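PDB 5AOQ: tyrosine-protein kinase receptor torso from Bombyx mori, which binds the neurohormone PTTH outside the cell and activates MAPK signalling as a receptor tyrosine kinase, probably driving ecdysone production at the onset of metamorphosis. Local coordinates for residues Y32-Y35 with N39-S42; I72-E77 with Q83-M88; W121-D126 with Q132-G137; P242-F245 with E249-L252. One frame throughout, in Å; residues are numbered along the deposited sequence.

Interaction 1 of 4, residues Y32-Y35 with N39-S42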
loop_
_atom_site.group_PDB
_atom_site.type_symbol
_atom_site.label_atom_id
_atom_site.label_comp_id
_atom_site.label_asym_id
_atom_site.label_seq_id
_atom_site.Cartn_x
_atom_site.Cartn_y
_atom_site.Cartn_z
ATOM N N TYR A 32 11.013 -5.155 -16.717
ATOM C CA TYR A 32 9.820 -4.321 -16.591
ATOM C C TYR A 32 10.178 -2.846 -16.732
ATOM O O TYR A 32 9.643 -2.150 -17.597
ATOM C CB TYR A 32 9.121 -4.558 -15.248
ATOM C CG TYR A 32 8.249 -5.797 -15.196
ATOM C CD1 TYR A 32 8.678 -7.004 -15.732
ATOM C CD2 TYR A 32 6.996 -5.757 -14.598
ATOM C CE1 TYR A 32 7.881 -8.133 -15.679
ATOM C CE2 TYR A 32 6.193 -6.880 -14.541
ATOM C CZ TYR A 32 6.641 -8.065 -15.082
ATOM O OH TYR A 32 5.846 -9.187 -15.028
ATOM N N SER A 33 11.115 -2.386 -15.908
ATOM C CA SER A 33 11.499 -0.975 -15.901
ATOM C C SER A 33 11.917 -0.462 -17.282
ATOM O O SER A 33 11.890 0.743 -17.528
ATOM C CB SER A 33 12.636 -0.752 -14.906
ATOM O OG SER A 33 13.720 -1.613 -15.193
ATOM N N LEU A 34 12.297 -1.377 -18.173
ATOM C CA LEU A 34 12.644 -1.019 -19.546
ATOM C C LEU A 34 11.494 -1.327 -20.502
ATOM O O LEU A 34 11.333 -0.659 -21.524
ATOM C CB LEU A 34 13.901 -1.761 -20.001
ATOM C CG LEU A 34 15.229 -1.363 -19.353
ATOM C CD1 LEU A 34 16.343 -2.266 -19.856
ATOM C CD2 LEU A 34 15.562 0.096 -19.627
ATOM N N TYR A 35 10.703 -2.343 -20.170
ATOM C CA TYR A 35 9.571 -2.734 -21.005
ATOM C C TYR A 35 8.508 -1.647 -21.011
ATOM O O TYR A 35 7.917 -1.345 -22.049
ATOM C CB TYR A 35 8.966 -4.052 -20.520
ATOM C CG TYR A 35 7.652 -4.399 -21.182
ATOM C CD1 TYR A 35 7.577 -4.588 -22.555
ATOM C CD2 TYR A 35 6.492 -4.547 -20.437
ATOM C CE1 TYR A 35 6.381 -4.905 -23.168
ATOM C CE2 TYR A 35 5.290 -4.869 -21.042
ATOM C CZ TYR A 35 5.241 -5.047 -22.408
ATOM O OH TYR A 35 4.049 -5.367 -23.017
ATOM N N ASN A 39 8.766 0.821 -24.207
ATOM C CA ASN A 39 7.564 0.360 -24.893
ATOM C C ASN A 39 7.884 -0.663 -25.983
ATOM O O ASN A 39 7.787 -0.370 -27.175
ATOM C CB ASN A 39 6.812 1.551 -25.496
ATOM C CG ASN A 39 5.462 1.163 -26.066
ATOM O OD1 ASN A 39 4.865 0.166 -25.659
ATOM N ND2 ASN A 39 4.973 1.953 -27.015
ATOM N N TRP A 40 8.267 -1.862 -25.562
ATOM C CA TRP A 40 8.545 -2.948 -26.493
ATOM C C TRP A 40 7.245 -3.587 -26.959
ATOM O O TRP A 40 6.191 -3.379 -26.358
ATOM C CB TRP A 40 9.440 -4.004 -25.841
ATOM C CG TRP A 40 10.828 -3.530 -25.528
ATOM C CD1 TRP A 40 11.550 -2.594 -26.207
ATOM C CD2 TRP A 40 11.659 -3.971 -24.447
ATOM N NE1 TRP A 40 12.781 -2.427 -25.621
ATOM C CE2 TRP A 40 12.872 -3.261 -24.537
ATOM C CE3 TRP A 40 11.496 -4.898 -23.414
ATOM C CZ2 TRP A 40 13.915 -3.447 -23.632
ATOM C CZ3 TRP A 40 12.531 -5.081 -22.518
ATOM C CH2 TRP A 40 13.725 -4.360 -22.633
ATOM N N THR A 41 7.323 -4.361 -28.037
ATOM C CA THR A 41 6.162 -5.080 -28.544
ATOM C C THR A 41 5.708 -6.095 -27.505
ATOM O O THR A 41 4.512 -6.324 -27.322
ATOM C CB THR A 41 6.469 -5.799 -29.869
ATOM O OG1 THR A 41 7.543 -6.728 -29.674
ATOM C CG2 THR A 41 6.856 -4.796 -30.943
ATOM N N SER A 42 6.680 -6.700 -26.828
ATOM C CA SER A 42 6.407 -7.649 -25.758
ATOM C C SER A 42 7.467 -7.523 -24.672
ATOM O O SER A 42 8.357 -6.681 -24.761
ATOM C CB SER A 42 6.369 -9.079 -26.301
ATOM O OG SER A 42 5.386 -9.215 -27.312
#

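Interaction 2 of 4, residues I72-E77 with Q83-M88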
loop_
_atom_site.group_PDB
_atom_site.type_symbol
_atom_site.label_atom_id
_atom_site.label_comp_id
_atom_site.label_asym_id
_atom_site.label_seq_id
_atom_site.Cartn_x
_atom_site.Cartn_y
_atom_site.Cartn_z
ATOM N N ILE A 72 21.454 4.845 0.905
ATOM C CA ILE A 72 22.640 5.472 0.307
ATOM C C ILE A 72 22.251 6.255 -0.939
ATOM O O ILE A 72 21.528 5.748 -1.785
ATOM C CB ILE A 72 23.732 4.447 -0.099
ATOM C CG1 ILE A 72 24.300 3.727 1.119
ATOM C CG2 ILE A 72 24.880 5.137 -0.842
ATOM C CD1 ILE A 72 23.597 2.449 1.440
ATOM N N ARG A 73 22.726 7.492 -1.043
ATOM C CA ARG A 73 22.488 8.316 -2.227
ATOM C C ARG A 73 23.795 8.682 -2.922
ATOM O O ARG A 73 24.691 9.265 -2.311
ATOM C CB ARG A 73 21.718 9.573 -1.844
ATOM C CG ARG A 73 20.346 9.252 -1.300
ATOM C CD ARG A 73 19.650 10.475 -0.771
ATOM N NE ARG A 73 18.481 10.100 0.012
ATOM C CZ ARG A 73 17.693 10.962 0.643
ATOM N NH1 ARG A 73 17.945 12.262 0.592
ATOM N NH2 ARG A 73 16.653 10.516 1.330
ATOM N N PHE A 74 23.890 8.335 -4.203
ATOM C CA PHE A 74 25.124 8.496 -4.963
ATOM C C PHE A 74 24.920 9.260 -6.270
ATOM O O PHE A 74 23.789 9.441 -6.738
ATOM C CB PHE A 74 25.730 7.126 -5.268
ATOM C CG PHE A 74 24.794 6.202 -5.984
ATOM C CD1 PHE A 74 24.722 6.201 -7.365
ATOM C CD2 PHE A 74 23.973 5.342 -5.275
ATOM C CE1 PHE A 74 23.855 5.356 -8.026
ATOM C CE2 PHE A 74 23.103 4.495 -5.930
ATOM C CZ PHE A 74 23.043 4.502 -7.307
ATOM N N GLU A 75 26.041 9.683 -6.853
ATOM C CA GLU A 75 26.060 10.413 -8.116
ATOM C C GLU A 75 26.862 9.655 -9.167
ATOM O O GLU A 75 27.833 8.965 -8.847
ATOM C CB GLU A 75 26.657 11.809 -7.921
ATOM C CG GLU A 75 26.640 12.675 -9.176
ATOM C CD GLU A 75 27.413 13.965 -9.007
ATOM O OE1 GLU A 75 27.918 14.217 -7.892
ATOM O OE2 GLU A 75 27.524 14.724 -9.992
ATOM N N THR A 76 26.444 9.792 -10.420
ATOM C CA THR A 76 27.137 9.178 -11.543
ATOM C C THR A 76 27.410 10.207 -12.629
ATOM O O THR A 76 26.948 11.344 -12.549
ATOM C CB THR A 76 26.318 8.029 -12.148
ATOM O OG1 THR A 76 25.278 8.562 -12.978
ATOM C CG2 THR A 76 25.707 7.181 -11.054
ATOM N N GLU A 77 28.170 9.803 -13.639
ATOM C CA GLU A 77 28.400 10.651 -14.796
ATOM C C GLU A 77 27.240 10.453 -15.766
ATOM O O GLU A 77 26.739 9.336 -15.909
ATOM C CB GLU A 77 29.739 10.318 -15.450
ATOM C CG GLU A 77 30.930 10.631 -14.554
ATOM C CD GLU A 77 32.261 10.285 -15.192
ATOM O OE1 GLU A 77 32.280 9.479 -16.147
ATOM O OE2 GLU A 77 33.293 10.819 -14.733
ATOM N N GLN A 83 21.429 2.907 -16.485
ATOM C CA GLN A 83 22.454 2.404 -15.575
ATOM C C GLN A 83 21.852 1.587 -14.439
ATOM O O GLN A 83 20.897 2.016 -13.792
ATOM C CB GLN A 83 23.278 3.560 -15.007
ATOM C CG GLN A 83 23.978 4.402 -16.063
ATOM C CD GLN A 83 24.886 5.454 -15.459
ATOM O OE1 GLN A 83 24.786 6.638 -15.782
ATOM N NE2 GLN A 83 25.785 5.025 -14.582
ATOM N N LEU A 84 22.426 0.409 -14.206
ATOM C CA LEU A 84 22.010 -0.471 -13.118
ATOM C C LEU A 84 23.050 -0.478 -12.010
ATOM O O LEU A 84 24.252 -0.539 -12.273
ATOM C CB LEU A 84 21.780 -1.894 -13.633
ATOM C CG LEU A 84 21.515 -2.971 -12.575
ATOM C CD1 LEU A 84 20.257 -2.674 -11.774
ATOM C CD2 LEU A 84 21.415 -4.335 -13.235
ATOM N N PHE A 85 22.570 -0.407 -10.770
ATOM C CA PHE A 85 23.435 -0.402 -9.596
ATOM C C PHE A 85 22.966 -1.416 -8.568
ATOM O O PHE A 85 21.764 -1.570 -8.350
ATOM C CB PHE A 85 23.472 0.992 -8.976
ATOM C CG PHE A 85 23.957 2.044 -9.915
ATOM C CD1 PHE A 85 23.100 2.598 -10.849
ATOM C CD2 PHE A 85 25.272 2.465 -9.886
ATOM C CE1 PHE A 85 23.542 3.557 -11.726
ATOM C CE2 PHE A 85 25.718 3.426 -10.761
ATOM C CZ PHE A 85 24.853 3.968 -11.684
ATOM N N ILE A 86 23.919 -2.104 -7.945
ATOM C CA ILE A 86 23.606 -3.086 -6.910
ATOM C C ILE A 86 24.532 -2.972 -5.702
ATOM O O ILE A 86 25.671 -2.513 -5.821
ATOM C CB ILE A 86 23.695 -4.525 -7.460
ATOM C CG1 ILE A 86 25.105 -4.799 -7.990
ATOM C CG2 ILE A 86 22.654 -4.738 -8.552
ATOM C CD1 ILE A 86 25.354 -6.234 -8.384
ATOM N N LEU A 87 24.026 -3.401 -4.547
ATOM C CA LEU A 87 24.806 -3.478 -3.314
ATOM C C LEU A 87 25.143 -4.929 -2.990
ATOM O O LEU A 87 24.251 -5.779 -2.932
ATOM C CB LEU A 87 24.043 -2.852 -2.141
ATOM C CG LEU A 87 23.779 -1.345 -2.185
ATOM C CD1 LEU A 87 22.970 -0.924 -0.969
ATOM C CD2 LEU A 87 25.080 -0.559 -2.261
ATOM N N MET A 88 26.427 -5.204 -2.776
ATOM C CA MET A 88 26.902 -6.571 -2.587
ATOM C C MET A 88 27.453 -6.838 -1.194
ATOM O O MET A 88 28.278 -6.083 -0.680
ATOM C CB MET A 88 27.973 -6.899 -3.625
ATOM C CG MET A 88 27.401 -7.444 -4.913
ATOM S SD MET A 88 26.592 -9.031 -4.645
ATOM C CE MET A 88 25.337 -8.981 -5.916
#

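Interaction 3 of 4, residues W121-D126 with Q132-G137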
loop_
_atom_site.group_PDB
_atom_site.type_symbol
_atom_site.label_atom_id
_atom_site.label_comp_id
_atom_site.label_asym_id
_atom_site.label_seq_id
_atom_site.Cartn_x
_atom_site.Cartn_y
_atom_site.Cartn_z
ATOM N N TRP A 121 28.116 -1.926 -7.080
ATOM C CA TRP A 121 28.531 -2.348 -8.414
ATOM C C TRP A 121 27.593 -1.763 -9.461
ATOM O O TRP A 121 26.370 -1.828 -9.313
ATOM C CB TRP A 121 28.568 -3.874 -8.514
ATOM C CG TRP A 121 29.676 -4.500 -7.725
ATOM C CD1 TRP A 121 29.662 -4.817 -6.399
ATOM C CD2 TRP A 121 30.964 -4.891 -8.216
ATOM N NE1 TRP A 121 30.860 -5.379 -6.032
ATOM C CE2 TRP A 121 31.678 -5.435 -7.130
ATOM C CE3 TRP A 121 31.584 -4.832 -9.468
ATOM C CZ2 TRP A 121 32.979 -5.916 -7.258
ATOM C CZ3 TRP A 121 32.875 -5.310 -9.595
ATOM C CH2 TRP A 121 33.559 -5.844 -8.495
ATOM N N SER A 122 28.182 -1.195 -10.512
ATOM C CA SER A 122 27.434 -0.467 -11.536
ATOM C C SER A 122 27.515 -1.132 -12.910
ATOM O O SER A 122 28.470 -1.847 -13.207
ATOM C CB SER A 122 27.943 0.975 -11.636
ATOM O OG SER A 122 29.280 1.028 -12.101
ATOM N N THR A 123 26.499 -0.888 -13.737
ATOM C CA THR A 123 26.461 -1.405 -15.105
ATOM C C THR A 123 25.703 -0.474 -16.041
ATOM O O THR A 123 24.796 0.239 -15.617
ATOM C CB THR A 123 25.800 -2.800 -15.156
ATOM O OG1 THR A 123 26.583 -3.730 -14.402
ATOM C CG2 THR A 123 25.668 -3.306 -16.586
ATOM N N TYR A 124 26.094 -0.480 -17.314
ATOM C CA TYR A 124 25.346 0.202 -18.367
ATOM C C TYR A 124 24.489 -0.797 -19.141
ATOM O O TYR A 124 24.976 -1.841 -19.573
ATOM C CB TYR A 124 26.294 0.937 -19.316
ATOM C CG TYR A 124 27.114 2.012 -18.640
ATOM C CD1 TYR A 124 26.569 3.262 -18.389
ATOM C CD2 TYR A 124 28.426 1.780 -18.256
ATOM C CE1 TYR A 124 27.305 4.252 -17.774
ATOM C CE2 TYR A 124 29.173 2.767 -17.639
ATOM C CZ TYR A 124 28.606 4.002 -17.400
ATOM O OH TYR A 124 29.338 4.993 -16.786
ATOM N N LEU A 125 23.213 -0.467 -19.314
ATOM C CA LEU A 125 22.269 -1.353 -19.990
ATOM C C LEU A 125 22.157 -1.049 -21.479
ATOM O O LEU A 125 22.253 0.104 -21.896
ATOM C CB LEU A 125 20.886 -1.240 -19.343
ATOM C CG LEU A 125 20.685 -1.980 -18.021
ATOM C CD1 LEU A 125 19.436 -1.482 -17.312
ATOM C CD2 LEU A 125 20.587 -3.475 -18.275
ATOM N N ASP A 126 21.953 -2.094 -22.274
ATOM C CA ASP A 126 21.750 -1.939 -23.709
ATOM C C ASP A 126 20.307 -1.532 -23.985
ATOM O O ASP A 126 19.506 -1.393 -23.060
ATOM C CB ASP A 126 22.086 -3.241 -24.441
ATOM C CG ASP A 126 22.406 -3.028 -25.908
ATOM O OD1 ASP A 126 22.063 -1.957 -26.452
ATOM O OD2 ASP A 126 22.999 -3.940 -26.523
ATOM N N GLN A 132 26.533 -5.134 -19.644
ATOM C CA GLN A 132 27.972 -5.212 -19.854
ATOM C C GLN A 132 28.634 -5.451 -18.503
ATOM O O GLN A 132 28.011 -5.267 -17.460
ATOM C CB GLN A 132 28.512 -3.945 -20.525
ATOM C CG GLN A 132 28.408 -2.676 -19.698
ATOM C CD GLN A 132 28.877 -1.452 -20.466
ATOM O OE1 GLN A 132 29.698 -0.675 -19.978
ATOM N NE2 GLN A 132 28.351 -1.271 -21.673
ATOM N N ASP A 133 29.892 -5.878 -18.535
ATOM C CA ASP A 133 30.587 -6.355 -17.341
ATOM C C ASP A 133 30.554 -5.364 -16.176
ATOM O O ASP A 133 30.660 -4.153 -16.368
ATOM C CB ASP A 133 32.033 -6.699 -17.694
ATOM C CG ASP A 133 32.130 -7.794 -18.740
ATOM O OD1 ASP A 133 31.133 -8.022 -19.457
ATOM O OD2 ASP A 133 33.201 -8.427 -18.845
ATOM N N TRP A 134 30.402 -5.901 -14.968
ATOM C CA TRP A 134 30.298 -5.096 -13.756
ATOM C C TRP A 134 31.564 -4.290 -13.488
ATOM O O TRP A 134 32.671 -4.738 -13.784
ATOM C CB TRP A 134 29.995 -5.995 -12.552
ATOM C CG TRP A 134 28.630 -6.607 -12.597
ATOM C CD1 TRP A 134 28.302 -7.857 -13.036
ATOM C CD2 TRP A 134 27.403 -5.992 -12.188
ATOM N NE1 TRP A 134 26.948 -8.058 -12.926
ATOM C CE2 TRP A 134 26.373 -6.928 -12.408
ATOM C CE3 TRP A 134 27.077 -4.743 -11.653
ATOM C CZ2 TRP A 134 25.039 -6.651 -12.116
ATOM C CZ3 TRP A 134 25.754 -4.468 -11.370
ATOM C CH2 TRP A 134 24.751 -5.417 -11.598
ATOM N N MET A 135 31.384 -3.098 -12.923
ATOM C CA MET A 135 32.499 -2.232 -12.550
ATOM C C MET A 135 32.540 -2.055 -11.039
ATOM O O MET A 135 31.534 -1.726 -10.411
ATOM C CB MET A 135 32.385 -0.875 -13.245
ATOM C CG MET A 135 32.380 -0.972 -14.762
ATOM S SD MET A 135 32.490 0.633 -15.574
ATOM C CE MET A 135 32.397 0.136 -17.293
ATOM N N GLU A 136 33.717 -2.277 -10.464
ATOM C CA GLU A 136 33.894 -2.251 -9.020
ATOM C C GLU A 136 33.755 -0.836 -8.470
ATOM O O GLU A 136 34.414 0.091 -8.940
ATOM C CB GLU A 136 35.260 -2.836 -8.658
ATOM C CG GLU A 136 35.433 -3.186 -7.191
ATOM C CD GLU A 136 36.704 -3.975 -6.931
ATOM O OE1 GLU A 136 37.558 -4.043 -7.839
ATOM O OE2 GLU A 136 36.845 -4.529 -5.820
ATOM N N GLY A 137 32.893 -0.686 -7.467
ATOM C CA GLY A 137 32.631 0.602 -6.853
ATOM C C GLY A 137 33.244 0.697 -5.471
ATOM O O GLY A 137 34.115 -0.103 -5.123
#

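Interaction 4 of 4, residues P242-F245 with E249-L252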
loop_
_atom_site.group_PDB
_atom_site.type_symbol
_atom_site.label_atom_id
_atom_site.label_comp_id
_atom_site.label_asym_id
_atom_site.label_seq_id
_atom_site.Cartn_x
_atom_site.Cartn_y
_atom_site.Cartn_z
ATOM N N PRO A 242 1.298 34.138 6.494
ATOM C CA PRO A 242 0.997 35.539 6.812
ATOM C C PRO A 242 -0.451 35.928 6.534
ATOM O O PRO A 242 -1.166 35.217 5.826
ATOM C CB PRO A 242 1.948 36.315 5.897
ATOM C CG PRO A 242 2.195 35.403 4.752
ATOM C CD PRO A 242 2.196 34.021 5.333
ATOM N N SER A 243 -0.869 37.056 7.099
ATOM C CA SER A 243 -2.201 37.596 6.860
ATOM C C SER A 243 -2.217 38.389 5.559
ATOM O O SER A 243 -1.194 38.514 4.887
ATOM C CB SER A 243 -2.636 38.482 8.027
ATOM O OG SER A 243 -2.549 37.786 9.259
ATOM N N CYS A 244 -3.382 38.925 5.208
ATOM C CA CYS A 244 -3.535 39.656 3.957
ATOM C C CYS A 244 -2.851 41.019 4.027
ATOM O O CYS A 244 -2.272 41.480 3.043
ATOM C CB CYS A 244 -5.017 39.828 3.621
ATOM S SG CYS A 244 -5.356 40.562 2.000
ATOM N N PHE A 245 -2.913 41.661 5.191
ATOM C CA PHE A 245 -2.309 42.979 5.359
ATOM C C PHE A 245 -0.783 42.888 5.340
ATOM O O PHE A 245 -0.098 43.898 5.180
ATOM C CB PHE A 245 -2.797 43.642 6.654
ATOM C CG PHE A 245 -2.284 42.998 7.912
ATOM C CD1 PHE A 245 -2.990 41.972 8.520
ATOM C CD2 PHE A 245 -1.111 43.438 8.505
ATOM C CE1 PHE A 245 -2.526 41.385 9.685
ATOM C CE2 PHE A 245 -0.642 42.856 9.668
ATOM C CZ PHE A 245 -1.351 41.829 10.258
ATOM N N GLU A 249 0.201 42.766 -2.184
ATOM C CA GLU A 249 -0.686 42.523 -3.315
ATOM C C GLU A 249 -2.037 41.984 -2.853
ATOM O O GLU A 249 -3.028 42.086 -3.576
ATOM C CB GLU A 249 -0.041 41.559 -4.310
ATOM C CG GLU A 249 -0.725 41.561 -5.673
ATOM C CD GLU A 249 0.144 40.996 -6.778
ATOM O OE1 GLU A 249 1.254 40.505 -6.482
ATOM O OE2 GLU A 249 -0.283 41.047 -7.952
ATOM N N CYS A 250 -2.077 41.409 -1.654
ATOM C CA CYS A 250 -3.339 40.963 -1.072
ATOM C C CYS A 250 -4.101 42.158 -0.522
ATOM O O CYS A 250 -5.280 42.354 -0.820
ATOM C CB CYS A 250 -3.111 39.944 0.047
ATOM S SG CYS A 250 -4.642 39.199 0.670
ATOM N N PHE A 251 -3.409 42.954 0.287
ATOM C CA PHE A 251 -4.008 44.099 0.960
ATOM C C PHE A 251 -4.511 45.129 -0.045
ATOM O O PHE A 251 -5.615 45.654 0.091
ATOM C CB PHE A 251 -2.989 44.733 1.908
ATOM C CG PHE A 251 -3.559 45.798 2.799
ATOM C CD1 PHE A 251 -4.463 45.476 3.798
ATOM C CD2 PHE A 251 -3.175 47.119 2.653
ATOM C CE1 PHE A 251 -4.981 46.454 4.622
ATOM C CE2 PHE A 251 -3.689 48.101 3.476
ATOM C CZ PHE A 251 -4.592 47.767 4.462
ATOM N N LEU A 252 -3.692 45.415 -1.054
ATOM C CA LEU A 252 -4.050 46.396 -2.074
ATOM C C LEU A 252 -5.244 45.958 -2.918
ATOM O O LEU A 252 -6.136 46.758 -3.198
ATOM C CB LEU A 252 -2.854 46.679 -2.985
ATOM C CG LEU A 252 -1.706 47.474 -2.359
ATOM C CD1 LEU A 252 -0.517 47.546 -3.304
ATOM C CD2 LEU A 252 -2.165 48.871 -1.977
#

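Interaction 1 of 4, residues Y32-Y35 with N39-S42
Tyr35 and Leu34, near the end of helix 27-38, pack against the indole of Trp40, which folds back under the last turn. The CB of Leu34 meets Trp40 CH2 at 3.7 Å. One indole face is covered by backbone: Leu34 O stands over the centre of the ring, and Tyr35 CA lies over the same side nearer the rim. Tyr35 presents its ring edge to Trp40, with CB of the tryptophan in the plane of the phenol and 3.8 Å from CD1. Carrying CG anti to the backbone N (chi1 170°), Tyr35 lays its ring beside the returning chain. The reversal is a helix C-terminus in the first FN3 domain: Asn39 is the first residue to leave helical backbone angles, with a positive phi of 55°. The disulfide Cys31–Cys46 spans the same turn-back. Polar contacts are slight. Asn39 N gives a weak, bent hydrogen bond to Tyr35 O (3.2 Å), the i to i-4 pairing of an alpha-helix, and the carbonyl O of Ser42 approaches the CD1–CE1 side of the Tyr35 ring obliquely. Phe93 of the second subunit packs on Tyr35 and Ser42, while Tyr32 touches Arg84 of the PTTH chain.

Interaction 2 of 4, residues I72-E77 with Q83-M88
Ile72 opens the contact by meeting Leu87, their CD1 methyls 4.2 Å apart at the ends of obliquely set side chains. Two residues on, Phe74 carries CG between its backbone N and carbonyl carbon (chi1 56°) and turns its ring into the space between the sheets. There its CE1 stands over the centre of one face of the Phe85 ring, 3.6 Å above the plane. The two rings are inclined at 46° with centroids 4.8 Å apart, a geometry that is neither a parallel stack nor a T-shape. Thr76 approaches Phe85 head-on from the facing segment: its CG2 reaches Phe85 CZ at 3.4 Å and also sits in plane at the edge of the Phe74 ring, so one methyl adjoins both aromatics. Farther out, the side chains of Thr76 and Gln83 slide past each other. If Phe85 were an alanine, a gap would probably open between the sheets, leaving the tip of Phe74 and the Thr76 methyl without their shared partner. With Phe74 CA 10.2 Å from Phe85 CA, the contact is side-chain packing in the core of an FN3 beta sandwich, strand 71-75 of the three-stranded sheet facing strand 83-88 of the four-stranded one. Ile101 of strand 98-101 and Leu110 of strand 107-111 extend this core, whereas Arg73 forms a salt bridge to Asp190, a residue implicated in PTTH binding.

Interaction 3 of 4, residues W121-D126 with Q132-G137
Ser122 and Met135 form the antiparallel hydrogen-bonded pair of this beta hairpin. Met135 N donates to Ser122 O at 3.2 Å, and the return bond from Ser122 N to Met135 O is longer and weak. Trp121 and Glu136 make the adjoining non-hydrogen-bonded pair, their side chains lying alongside each other. Here the contact is CH-pi: Glu136 CA sits over one face of the indole, 3.6 Å from the centroid of its six-membered ring. Farther out, CB and CG of the glutamate follow the ring to CH2, with the carboxylate turned only 10° from the indole plane. Its OE2 is salt-bridged to Arg15, and Trp121 NE1 donates to Tyr16 O. With a serine in place of Trp121, the backbone and chain of Glu136 would probably lose their aromatic cover, and Tyr16 O its donor. Trp134 is met from one side by Thr123, whose OG1 lies over the indole face near CE3 while making a weak hydrogen bond to Ser122 O. Trp121 CB touches CE3 of the same ring at 3.6 Å. Nearer the turn, Gln132 reaches across Tyr124, OE1 meeting the ring edge at CD2 (3.3 Å). Strand 134-140 flanks the four-stranded sheet, Trp134 bonding through its backbone to Gly54 and Ser56 beyond it; strand 118-124 lies inside, hydrogen-bonded on its other side to strand 83-88, and Leu125 continues onto helix 27-38 at Val30 and Leu34.

Interaction 4 of 4, residues P242-F245 with E249-L252
Cys244 and Phe245 run past the first turn of helix 248-252 with Cys244 CA 5.2 Å from Cys250 CA and Phe245 CA 4.8 Å from Phe251 CA. Cys244 and Cys250 are joined by a disulfide, SG to SG 2.0 Å, with a left-handed twist about the S–S bond (chi3 -106°). In each cysteine SG lies anti to the backbone N, which brings the two sulfurs together between the chains. Cys250 is the more deeply set half, backed by Ile165 of strand 159-167 and by Leu220. Beside the bridge, the carbonyl O of Cys244 lies 3.5 Å from Phe251 CB. The phenyl ring of Phe251 comes up obliquely on the next residue, its CD1 3.6 Å from Phe245 CA and 3.8 Å from Phe245 CB. It is thus the base of Phe245 that is packed, its own ring leading away from the helix. The neighbouring Ser243 is hydrogen-bonded through OG to Asn221. The bridge closes a short loop of five intervening residues near the end of the modelled extracellular chain. Being covalent, it ties helix 248-252 to the segment after strand 233-240 far more firmly than the modest apolar contact could, as suits a part of the receptor outside the cell.

The four contacts follow one another in series along the chain. Interactions 1, 2 and 3 belong to the first FN3 domain. Interactions 2 and 3 are closest, with centres 10 Å apart; their strands 83-88 and 118-124 are neighbours in the four-stranded sheet, where Phe85 packs on Ser122 and Ile86 on Trp134. Interaction 1 lies about 21 Å, centre to centre, from interaction 3, and helix 27-38 meets it through Leu34 and Leu125. Interaction 4 stands apart, at least 47 Å from the others between centres, on the far side of the chain's centre from interactions 2 and 3. The first FN3 domain thus links interaction 1 to interaction 3 and interaction 3 to interaction 2, while residues 242-252 form a separate disulfide-closed element toward the C-terminus.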